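Local coordinates for protein RV1873 (Mycobacterium tuberculosis, PDB 2JEK) that is of unknown function, belongs to the DUF1810 family and folds as a compact, all-helical right-handed superhelix, at residues Y15-A18 and P19-S23; G35-M38 and W39-P43. All coordinates share one frame; numbering follows the deposited sequence.

Interaction 1. Residues Y15-A18 and P19-S23; sequences YAQA and PVYRS
Gln17 and Tyr21 meet where helix 11-17 gives way to helix 21-29, their CA atoms 5.2 Å apart across the tight turn of Ala18, Pro19 and Val20. The carbonyl of Gln17 holds the turn: Val20 N donates to Gln17 O over 3.0 Å from above the carbonyl plane (46° out of it), and Tyr21 N adds a weak, strongly bent bond to the same oxygen. Proline suits position 19 because it has no N-H to give; Pro19 CD takes the place of that hydrogen, 3.3 Å from Tyr15 O. Water 1 takes over where direct backbone bonding lapses, donating to Ala18 O and accepting from Arg22 N. Val20, at the N-cap position, has its branch CG2 in contact with Gln17 O and Ala16 O. In the first turn of the new helix, Ser23 OG donates to Val20 O at 2.6 Å. With chi1 at -166° the Tyr21 ring swings away from its own N and comes alongside the Gln17 amide, Gln17 OE1 lying obliquely 4.3 Å from Tyr21 CD1. Gln17 NE2 is hydrogen-bonded to Phe40 O, Gln17 OE1 accepts from Arg77, whose cation also meets the Tyr21 ring, and Tyr21 OH bonds Glu80. Pro19 cannot supply the N-H that Tyr15 O would receive in a continued helix, which is consistent with the break here, while the polar ends of Gln17 and Tyr21 tie the corner to helix 74-87.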
ATOM      1  N   TYR A  15       5.515  -1.269 -14.367  1.00  8.12           N
ATOM      2  CA  TYR A  15       5.948  -2.481 -15.040  1.00  8.60           C
ATOM      3  C   TYR A  15       5.855  -3.724 -14.163  1.00  8.01           C
ATOM      4  O   TYR A  15       5.615  -4.806 -14.674  1.00  8.80           O
ATOM      5  CB  TYR A  15       7.368  -2.321 -15.610  1.00  9.73           C
ATOM      6  CG  TYR A  15       7.556  -1.136 -16.543  1.00 12.14           C
ATOM      7  CD1 TYR A  15       6.579  -0.788 -17.461  1.00 13.91           C
ATOM      8  CD2 TYR A  15       8.723  -0.387 -16.505  1.00 14.99           C
ATOM      9  CE1 TYR A  15       6.749   0.303 -18.317  1.00 14.80           C
ATOM     10  CE2 TYR A  15       8.917   0.689 -17.367  1.00 15.28           C
ATOM     11  CZ  TYR A  15       7.928   1.019 -18.267  1.00 13.69           C
ATOM     12  OH  TYR A  15       8.091   2.084 -19.116  1.00 17.73           O
ATOM     13  N   ALA A  16       6.071  -3.573 -12.855  1.00  7.73           N
ATOM     14  CA  ALA A  16       5.887  -4.693 -11.917  1.00  7.82           C
ATOM     15  C   ALA A  16       4.417  -5.091 -11.844  1.00  7.90           C
ATOM     16  O   ALA A  16       4.080  -6.273 -11.776  1.00  8.61           O
ATOM     17  CB  ALA A  16       6.405  -4.330 -10.523  1.00  8.23           C
ATOM     18  N   GLN A  17       3.543  -4.094 -11.861  1.00  7.56           N
ATOM     19  CA  GLN A  17       2.113  -4.360 -11.801  1.00  7.44           C
ATOM     20  C   GLN A  17       1.559  -5.011 -13.064  1.00  9.17           C
ATOM     21  O   GLN A  17       0.617  -5.794 -12.995  1.00  8.86           O
ATOM     22  CB  GLN A  17       1.328  -3.079 -11.505  1.00  7.93           C
ATOM     23  CG  GLN A  17       1.480  -2.554 -10.077  1.00  7.33           C
ATOM     24  CD  GLN A  17       0.682  -1.280  -9.855  1.00  8.71           C
ATOM     25  OE1 GLN A  17      -0.016  -0.817 -10.748  1.00  9.52           O
ATOM     26  NE2 GLN A  17       0.802  -0.700  -8.668  1.00  8.15           N
ATOM     27  N   ALA A  18       2.138  -4.693 -14.218  1.00  9.36           N
ATOM     28  CA  ALA A  18       1.515  -5.091 -15.487  1.00 10.57           C
ATOM     29  C   ALA A  18       1.146  -6.573 -15.599  1.00 11.19           C
ATOM     30  O   ALA A  18      -0.008  -6.866 -15.899  1.00 11.85           O
ATOM     31  CB  ALA A  18       2.338  -4.642 -16.687  1.00 11.43           C
ATOM     32  N   PRO A  19       2.104  -7.492 -15.334  1.00 11.52           N
ATOM     33  CA  PRO A  19       1.785  -8.927 -15.514  1.00 11.76           C
ATOM     34  C   PRO A  19       0.784  -9.497 -14.526  1.00 12.14           C
ATOM     35  O   PRO A  19       0.249 -10.597 -14.761  1.00 13.24           O
ATOM     36  CB  PRO A  19       3.138  -9.630 -15.301  1.00 11.98           C
ATOM     37  CG  PRO A  19       4.166  -8.556 -15.427  1.00 13.44           C
ATOM     38  CD  PRO A  19       3.509  -7.308 -14.925  1.00 12.14           C
ATOM     39  N   VAL A  20       0.544  -8.789 -13.426  1.00 10.54           N
ATOM     40  CA  VAL A  20      -0.270  -9.353 -12.343  1.00 10.79           C
ATOM     41  C   VAL A  20      -1.510  -8.544 -11.941  1.00 10.03           C
ATOM     42  O   VAL A  20      -2.306  -9.016 -11.135  1.00  9.09           O
ATOM     43  CB  VAL A  20       0.563  -9.615 -11.069  1.00 12.45           C
ATOM     44  CG1 VAL A  20       1.710 -10.601 -11.358  1.00 13.81           C
ATOM     45  CG2 VAL A  20       1.085  -8.305 -10.490  1.00 12.40           C
ATOM     46  N   TYR A  21      -1.680  -7.339 -12.483  1.00  9.08           N
ATOM     47  CA  TYR A  21      -2.685  -6.446 -11.909  1.00  8.98           C
ATOM     48  C   TYR A  21      -4.110  -6.994 -11.963  1.00  8.61           C
ATOM     49  O   TYR A  21      -4.884  -6.819 -11.013  1.00  8.61           O
ATOM     50  CB  TYR A  21      -2.611  -5.012 -12.471  1.00  9.75           C
ATOM     51  CG  TYR A  21      -3.424  -4.066 -11.615  1.00  8.69           C
ATOM     52  CD1 TYR A  21      -3.040  -3.789 -10.297  1.00  9.46           C
ATOM     53  CD2 TYR A  21      -4.613  -3.510 -12.091  1.00  9.23           C
ATOM     54  CE1 TYR A  21      -3.794  -2.952  -9.498  1.00  8.68           C
ATOM     55  CE2 TYR A  21      -5.381  -2.660 -11.288  1.00  9.39           C
ATOM     56  CZ  TYR A  21      -4.965  -2.402  -9.993  1.00  8.38           C
ATOM     57  OH  TYR A  21      -5.703  -1.578  -9.178  1.00 11.61           O
ATOM     58  N   ARG A  22      -4.462  -7.660 -13.061  1.00  8.82           N
ATOM     59  CA  ARG A  22      -5.810  -8.223 -13.113  1.00  8.51           C
ATOM     60  C   ARG A  22      -5.992  -9.260 -12.005  1.00  8.23           C
ATOM     61  O   ARG A  22      -7.040  -9.298 -11.368  1.00  8.86           O
ATOM     62  CB  ARG A  22      -6.144  -8.831 -14.478  1.00  9.35           C
ATOM     63  CG  ARG A  22      -7.573  -9.403 -14.567  1.00 10.48           C
ATOM     64  CD  ARG A  22      -8.612  -8.296 -14.484  1.00 14.93           C
ATOM     65  NE  ARG A  22      -9.986  -8.798 -14.493  1.00 18.23           N
ATOM     66  CZ  ARG A  22     -11.052  -8.031 -14.698  1.00 27.59           C
ATOM     67  NH1 ARG A  22     -10.902  -6.727 -14.916  1.00 29.64           N
ATOM     68  NH2 ARG A  22     -12.269  -8.566 -14.686  1.00 30.73           N
ATOM     69  N   SER A  23      -4.965 -10.069 -11.741  1.00  8.29           N
ATOM     70  CA  SER A  23      -5.088 -11.072 -10.682  1.00  9.02           C
ATOM     71  C   SER A  23      -5.187 -10.398  -9.309  1.00  9.03           C
ATOM     72  O   SER A  23      -5.891 -10.870  -8.424  1.00 10.04           O
ATOM     73  CB  SER A  23      -3.929 -12.074 -10.739  1.00  9.60           C
ATOM     74  OG  SER A  23      -2.683 -11.492 -10.411  1.00 12.93           O
TER
HETATM   75  O   HOH W   1      -2.705  -8.173 -15.496  1.00 16.63           O

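Interaction 2. Residues G35-M38 and W39-P43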
ATOM      1  N   GLY A  35      -1.382 -13.974  -4.596  1.00 12.28           N
ATOM      2  CA  GLY A  35      -0.183 -13.797  -5.409  1.00 13.08           C
ATOM      3  C   GLY A  35       0.964 -13.083  -4.712  1.00 13.75           C
ATOM      4  O   GLY A  35       0.819 -12.594  -3.584  1.00 14.98           O
ATOM      5  N   HIS A  36       2.100 -13.015  -5.409  1.00 14.02           N
ATOM      6  CA  HIS A  36       3.333 -12.444  -4.885  1.00 15.24           C
ATOM      7  C   HIS A  36       3.503 -11.033  -5.407  1.00 14.80           C
ATOM      8  O   HIS A  36       4.231 -10.801  -6.384  1.00 16.05           O
ATOM      9  CB  HIS A  36       4.533 -13.287  -5.327  1.00 17.30           C
ATOM     10  CG  HIS A  36       4.430 -14.729  -4.949  1.00 20.15           C
ATOM     11  ND1 HIS A  36       4.174 -15.147  -3.660  1.00 27.42           N
ATOM     12  CD2 HIS A  36       4.555 -15.854  -5.692  1.00 26.25           C
ATOM     13  CE1 HIS A  36       4.144 -16.468  -3.627  1.00 25.24           C
ATOM     14  NE2 HIS A  36       4.377 -16.921  -4.846  1.00 27.57           N
ATOM     15  N   TRP A  37       2.833 -10.083  -4.759  1.00 12.06           N
ATOM     16  CA  TRP A  37       2.789  -8.732  -5.304  1.00  9.96           C
ATOM     17  C   TRP A  37       2.694  -7.600  -4.285  1.00  8.61           C
ATOM     18  O   TRP A  37       2.530  -6.452  -4.680  1.00  8.34           O
ATOM     19  CB  TRP A  37       1.652  -8.601  -6.328  1.00  9.57           C
ATOM     20  CG  TRP A  37       0.305  -9.202  -5.948  1.00  9.26           C
ATOM     21  CD1 TRP A  37      -0.280 -10.307  -6.507  1.00  9.98           C
ATOM     22  CD2 TRP A  37      -0.640  -8.697  -4.986  1.00  8.81           C
ATOM     23  NE1 TRP A  37      -1.517 -10.526  -5.952  1.00  9.85           N
ATOM     24  CE2 TRP A  37      -1.761  -9.561  -5.010  1.00  8.36           C
ATOM     25  CE3 TRP A  37      -0.645  -7.606  -4.101  1.00  8.70           C
ATOM     26  CZ2 TRP A  37      -2.882  -9.358  -4.192  1.00  8.74           C
ATOM     27  CZ3 TRP A  37      -1.762  -7.404  -3.289  1.00  9.23           C
ATOM     28  CH2 TRP A  37      -2.864  -8.282  -3.342  1.00  9.70           C
ATOM     29  N   MET A  38       2.806  -7.896  -2.996  1.00  7.39           N
ATOM     30  CA  MET A  38       2.553  -6.853  -2.007  1.00  7.14           C
ATOM     31  C   MET A  38       3.402  -5.592  -2.198  1.00  7.51           C
ATOM     32  O   MET A  38       2.901  -4.474  -2.097  1.00  7.63           O
ATOM     33  CB  MET A  38       2.715  -7.377  -0.576  1.00  7.37           C
ATOM     34  CG  MET A  38       2.003  -6.526   0.455  1.00  8.51           C
ATOM     35  SD  MET A  38       0.216  -6.610   0.262  1.00  8.94           S
ATOM     36  CE  MET A  38      -0.305  -5.566   1.629  1.00  8.91           C
ATOM     37  N   TRP A  39       4.694  -5.776  -2.454  1.00  7.81           N
ATOM     38  CA  TRP A  39       5.664  -4.684  -2.427  1.00  7.78           C
ATOM     39  C   TRP A  39       5.328  -3.571  -3.397  1.00  6.75           C
ATOM     40  O   TRP A  39       5.630  -2.405  -3.132  1.00  7.46           O
ATOM     41  CB  TRP A  39       7.095  -5.171  -2.701  1.00  8.87           C
ATOM     42  CG  TRP A  39       7.415  -6.525  -2.149  1.00  9.81           C
ATOM     43  CD1 TRP A  39       8.016  -6.817  -0.947  1.00 13.01           C
ATOM     44  CD2 TRP A  39       7.160  -7.781  -2.786  1.00 10.56           C
ATOM     45  NE1 TRP A  39       8.133  -8.178  -0.805  1.00 11.21           N
ATOM     46  CE2 TRP A  39       7.618  -8.792  -1.915  1.00 12.39           C
ATOM     47  CE3 TRP A  39       6.585  -8.151  -4.009  1.00 12.19           C
ATOM     48  CZ2 TRP A  39       7.518 -10.152  -2.231  1.00 13.31           C
ATOM     49  CZ3 TRP A  39       6.483  -9.505  -4.323  1.00 12.74           C
ATOM     50  CH2 TRP A  39       6.949 -10.487  -3.434  1.00 13.46           C
ATOM     51  N   PHE A  40       4.710  -3.927  -4.520  1.00  6.68           N
ATOM     52  CA  PHE A  40       4.496  -2.960  -5.592  1.00  6.11           C
ATOM     53  C   PHE A  40       3.013  -2.670  -5.871  1.00  6.52           C
ATOM     54  O   PHE A  40       2.689  -1.966  -6.818  1.00  7.31           O
ATOM     55  CB  PHE A  40       5.278  -3.353  -6.860  1.00  6.87           C
ATOM     56  CG  PHE A  40       5.044  -4.760  -7.325  1.00  7.96           C
ATOM     57  CD1 PHE A  40       3.879  -5.103  -8.010  1.00  8.89           C
ATOM     58  CD2 PHE A  40       5.997  -5.751  -7.082  1.00  9.42           C
ATOM     59  CE1 PHE A  40       3.664  -6.400  -8.451  1.00  9.56           C
ATOM     60  CE2 PHE A  40       5.797  -7.056  -7.536  1.00  9.70           C
ATOM     61  CZ  PHE A  40       4.620  -7.376  -8.213  1.00  9.37           C
ATOM     62  N   VAL A  41       2.134  -3.213  -5.018  1.00  6.71           N
ATOM     63  CA  VAL A  41       0.687  -2.915  -5.045  1.00  6.26           C
ATOM     64  C   VAL A  41       0.297  -2.017  -3.850  1.00  6.52           C
ATOM     65  O   VAL A  41      -0.479  -1.072  -4.017  1.00  6.39           O
ATOM     66  CB  VAL A  41      -0.156  -4.222  -5.054  1.00  7.02           C
ATOM     67  CG1 VAL A  41      -1.659  -3.938  -4.856  1.00  7.77           C
ATOM     68  CG2 VAL A  41       0.064  -4.970  -6.360  1.00  7.59           C
ATOM     69  N   PHE A  42       0.835  -2.326  -2.661  1.00  5.70           N
ATOM     70  CA  PHE A  42       0.622  -1.503  -1.480  1.00  5.55           C
ATOM     71  C   PHE A  42       1.998  -1.081  -0.983  1.00  6.23           C
ATOM     72  O   PHE A  42       2.531  -1.652  -0.025  1.00  6.32           O
ATOM     73  CB  PHE A  42      -0.130  -2.298  -0.400  1.00  5.95           C
ATOM     74  CG  PHE A  42      -1.588  -2.497  -0.698  1.00  5.97           C
ATOM     75  CD1 PHE A  42      -2.479  -1.425  -0.646  1.00  6.47           C
ATOM     76  CD2 PHE A  42      -2.073  -3.759  -1.009  1.00  6.37           C
ATOM     77  CE1 PHE A  42      -3.834  -1.611  -0.896  1.00  7.96           C
ATOM     78  CE2 PHE A  42      -3.443  -3.949  -1.255  1.00  7.26           C
ATOM     79  CZ  PHE A  42      -4.315  -2.881  -1.201  1.00  9.04           C
ATOM     80  N   PRO A  43       2.594  -0.080  -1.649  1.00  6.48           N
ATOM     81  CA  PRO A  43       3.978   0.232  -1.324  1.00  6.63           C
ATOM     82  C   PRO A  43       4.162   0.817   0.064  1.00  7.27           C
ATOM     83  O   PRO A  43       3.271   1.492   0.596  1.00  6.53           O
ATOM     84  CB  PRO A  43       4.363   1.264  -2.395  1.00  7.73           C
ATOM     85  CG  PRO A  43       3.355   1.038  -3.511  1.00  7.90           C
ATOM     86  CD  PRO A  43       2.096   0.755  -2.755  1.00  6.49           C
TER
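Trp37 and Met38 lead into a single short, weakly bonded helical turn, and their carbonyls receive the N-H groups of Phe40, Val41 and Phe42. Met38 O takes two: Phe42 N at 3.0 Å, nearly straight (163° at the hydrogen), and Val41 N at 3.3 Å from well above the carbonyl plane. Trp37 O has weak bonds from Phe40 N and Val41 N, and also sits over the centre of one face of the Phe40 ring. This ring folds back because Phe40 CG stands between its backbone N and carbonyl carbon (chi1 52°), bringing CE1 within 3.7 Å of Trp37 CB. The indole of Trp37, flat and buried, suits a place where CE3 packs on the branched Val41 while NE1 is satisfied by Glu27; Lys33 adds a cation-pi contact and also donates to Gly35 O. Trp39 lies toward the surface, with NE1 making a weak hydrogen bond to a glycerol probably left from crystallisation. The unbranched side chain of Met38, bent at chi2 (67°), puts SD at the edge of the Phe42 ring in a Met-aromatic contact, its terminal methyl CE lying 3.7 Å from Phe42 CD2.

Following the chain from its N terminus, interaction 1 closes first, at the corner between helices 11-17 and 21-29; interaction 2 then forms at the next helical turn, 38-41, beyond the loop after helix 21-29. The two are in series, neither nested nor crossed, with centres about 10 Å apart. They nevertheless touch. Besides the hydrogen bond that joins the corner to the turn, Phe40 CE1 packs against Ala16 O and Val20 CG2, so the ring of the second turn packs against the corner of the first. Both also meet helix 74-87, through Gln17 and Tyr21 in interaction 1 and Val41 and Phe42 in interaction 2, while Met38 and Phe42 continue to helix 101-115.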